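Local coordinates for protein exoglucanase A (Cellulomonas fimi, PDB 7CBD) that hydrolyses the beta-1,4-glucosidic bonds of cellulose with inversion of anomeric configuration, releasing cellobiose from non-reducing chain ends, through this family 6 catalytic domain, at residues A[342-347]-A[359-364]. Sequence-based numbering, arbitrary orientation.
Sequences IGRFPE and DAFVWI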
loop_
_atom_site.group_PDB
_atom_site.type_symbol
_atom_site.label_atom_id
_atom_site.label_comp_id
_atom_site.label_asym_id
_atom_site.label_seq_id
_atom_site.Cartn_x
_atom_site.Cartn_y
_atom_site.Cartn_z
ATOM N N ILE A 342 -7.862 -5.209 9.011
ATOM C CA ILE A 342 -8.021 -3.850 8.503
ATOM C C ILE A 342 -7.567 -2.846 9.557
ATOM O O ILE A 342 -7.748 -3.059 10.763
ATOM C CB ILE A 342 -9.488 -3.641 8.087
ATOM C CG1 ILE A 342 -9.782 -4.437 6.811
ATOM C CG2 ILE A 342 -9.823 -2.177 7.898
ATOM C CD1 ILE A 342 -11.251 -4.504 6.432
ATOM N N GLY A 343 -6.956 -1.757 9.109
ATOM C CA GLY A 343 -6.484 -0.699 9.988
ATOM C C GLY A 343 -7.405 0.505 10.032
ATOM O O GLY A 343 -8.619 0.404 9.809
ATOM N N ARG A 344 -6.820 1.666 10.326
ATOM C CA ARG A 344 -7.589 2.900 10.424
ATOM C C ARG A 344 -8.295 3.212 9.111
ATOM O O ARG A 344 -7.731 3.050 8.023
ATOM C CB ARG A 344 -6.650 4.055 10.774
ATOM C CG ARG A 344 -6.164 4.047 12.212
ATOM C CD ARG A 344 -7.154 4.744 13.124
ATOM N NE ARG A 344 -7.284 6.171 12.828
ATOM C CZ ARG A 344 -6.535 7.129 13.378
ATOM N NH1 ARG A 344 -5.588 6.820 14.256
ATOM N NH2 ARG A 344 -6.738 8.404 13.054
ATOM N N PHE A 345 -9.533 3.679 9.212
ATOM C CA PHE A 345 -10.249 4.096 8.023
ATOM C C PHE A 345 -9.551 5.305 7.395
ATOM O O PHE A 345 -8.914 6.107 8.091
ATOM C CB PHE A 345 -11.688 4.468 8.379
ATOM C CG PHE A 345 -12.617 3.282 8.513
ATOM C CD1 PHE A 345 -12.130 1.989 8.692
ATOM C CD2 PHE A 345 -13.990 3.471 8.463
ATOM C CE1 PHE A 345 -13.008 0.906 8.812
ATOM C CE2 PHE A 345 -14.856 2.405 8.576
ATOM C CZ PHE A 345 -14.372 1.123 8.753
ATOM N N PRO A 346 -9.645 5.456 6.078
ATOM C CA PRO A 346 -9.055 6.633 5.428
ATOM C C PRO A 346 -9.512 7.935 6.074
ATOM O O PRO A 346 -10.667 8.082 6.479
ATOM C CB PRO A 346 -9.550 6.511 3.985
ATOM C CG PRO A 346 -9.661 5.002 3.791
ATOM C CD PRO A 346 -10.207 4.502 5.102
ATOM N N GLU A 347 -8.587 8.890 6.166
ATOM C CA GLU A 347 -8.839 10.095 6.946
ATOM C C GLU A 347 -7.830 11.162 6.555
ATOM O O GLU A 347 -6.625 10.897 6.520
ATOM C CB GLU A 347 -8.709 9.782 8.439
ATOM C CG GLU A 347 -8.964 10.964 9.354
ATOM C CD GLU A 347 -8.680 10.642 10.810
ATOM O OE1 GLU A 347 -8.407 9.464 11.119
ATOM O OE2 GLU A 347 -8.724 11.564 11.644
ATOM N N ASP A 359 -0.286 13.634 5.399
ATOM C CA ASP A 359 -1.368 14.256 4.642
ATOM C C ASP A 359 -2.694 13.542 4.871
ATOM O O ASP A 359 -3.753 14.184 4.856
ATOM C CB ASP A 359 -1.056 14.219 3.142
ATOM C CG ASP A 359 -0.039 15.263 2.710
ATOM O OD1 ASP A 359 0.331 16.157 3.504
ATOM O OD2 ASP A 359 0.403 15.181 1.548
ATOM N N ALA A 360 -2.658 12.221 5.052
ATOM C CA ALA A 360 -3.851 11.387 5.151
ATOM C C ALA A 360 -3.442 9.956 5.467
ATOM O O ALA A 360 -2.306 9.541 5.209
ATOM C CB ALA A 360 -4.645 11.388 3.842
ATOM N N PHE A 361 -4.389 9.210 6.036
ATOM C CA PHE A 361 -4.398 7.755 5.931
ATOM C C PHE A 361 -5.267 7.394 4.735
ATOM O O PHE A 361 -6.317 8.010 4.504
ATOM C CB PHE A 361 -4.968 7.099 7.195
ATOM C CG PHE A 361 -4.139 7.329 8.425
ATOM C CD1 PHE A 361 -2.755 7.339 8.351
ATOM C CD2 PHE A 361 -4.744 7.524 9.660
ATOM C CE1 PHE A 361 -1.988 7.551 9.479
ATOM C CE2 PHE A 361 -3.977 7.732 10.800
ATOM C CZ PHE A 361 -2.599 7.755 10.706
ATOM N N VAL A 362 -4.816 6.397 3.969
ATOM C CA VAL A 362 -5.465 5.980 2.735
ATOM C C VAL A 362 -5.509 4.460 2.719
ATOM O O VAL A 362 -4.716 3.790 3.383
ATOM C CB VAL A 362 -4.713 6.504 1.489
ATOM C CG1 VAL A 362 -4.949 7.988 1.303
ATOM C CG2 VAL A 362 -3.220 6.229 1.636
ATOM N N TRP A 363 -6.448 3.915 1.947
ATOM C CA TRP A 363 -6.471 2.485 1.624
ATOM C C TRP A 363 -6.017 2.368 0.177
ATOM O O TRP A 363 -6.818 2.525 -0.753
ATOM C CB TRP A 363 -7.852 1.877 1.825
ATOM C CG TRP A 363 -8.210 1.669 3.255
ATOM C CD1 TRP A 363 -7.473 2.013 4.358
ATOM C CD2 TRP A 363 -9.407 1.058 3.743
ATOM N NE1 TRP A 363 -8.145 1.639 5.506
ATOM C CE2 TRP A 363 -9.340 1.063 5.152
ATOM C CE3 TRP A 363 -10.533 0.512 3.121
ATOM C CZ2 TRP A 363 -10.359 0.540 5.950
ATOM C CZ3 TRP A 363 -11.546 -0.003 3.912
ATOM C CH2 TRP A 363 -11.452 0.015 5.315
ATOM N N ILE A 364 -4.722 2.120 -0.016
ATOM C CA ILE A 364 -4.211 1.955 -1.369
ATOM C C ILE A 364 -4.516 0.551 -1.876
ATOM O O ILE A 364 -5.238 0.371 -2.860
ATOM C CB ILE A 364 -2.717 2.323 -1.465
ATOM C CG1 ILE A 364 -2.467 3.761 -0.990
ATOM C CG2 ILE A 364 -2.240 2.161 -2.892
ATOM C CD1 ILE A 364 -3.258 4.835 -1.736
#
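W363 packs against the loop 342-346, and its indole uses a different part of itself for each neighbour. P346 stands its CD and CG over one face, roughly at right angles to the indole, P346 CD lying 3.5 Å from the centroid of the W363 five-membered ring and almost on the ring normal; this CH-pi contact suits proline, whose CD hydrogens, slightly polarised by the neighbouring ring nitrogen, meet an electron-rich face. The six-membered ring turns its edge toward the face of F345 in an offset edge-to-face pair, planes 82° apart. I342 adds its CG2 methyl, 3.4 Å from W363 CZ2; lying anti to the backbone N, this branch of the beta-branched side chain meets the benzo rim.

The indole is polar at one point, and there W363 NE1 donates to R344 O at 2.9 Å, bent to 145° and tilted from the carbonyl plane; T296 OG1 bonds to the same oxygen. A phenylalanine in place of W363 would probably leave R344 O without its indole donor and P346 CD with less ring to cover.

Beyond the tryptophan, E347 and F361 form an antiparallel hydrogen-bonded pair, E347 N to F361 O at 2.9 Å and F361 N to E347 O at 2.8 Å. The short strand 347-348 is thereby fastened to strand 358-362, which itself runs parallel to strand 291-295 at the end of the parallel sheet of the family 6 distorted beta/alpha barrel.

On that pair's side-chain face, R344 folds back, bent at chi2 and chi3, and the F361 ring points its edge, at CE2, toward one guanidinium face, the planes nearly perpendicular, so this is no cation-pi stack. R344 NH2 also makes a salt bridge with E347 OE1 at 2.8 Å, in the guanidinium plane; the extended glutamate chain carries its carboxylate to that place and helps fix the arginine's rotation.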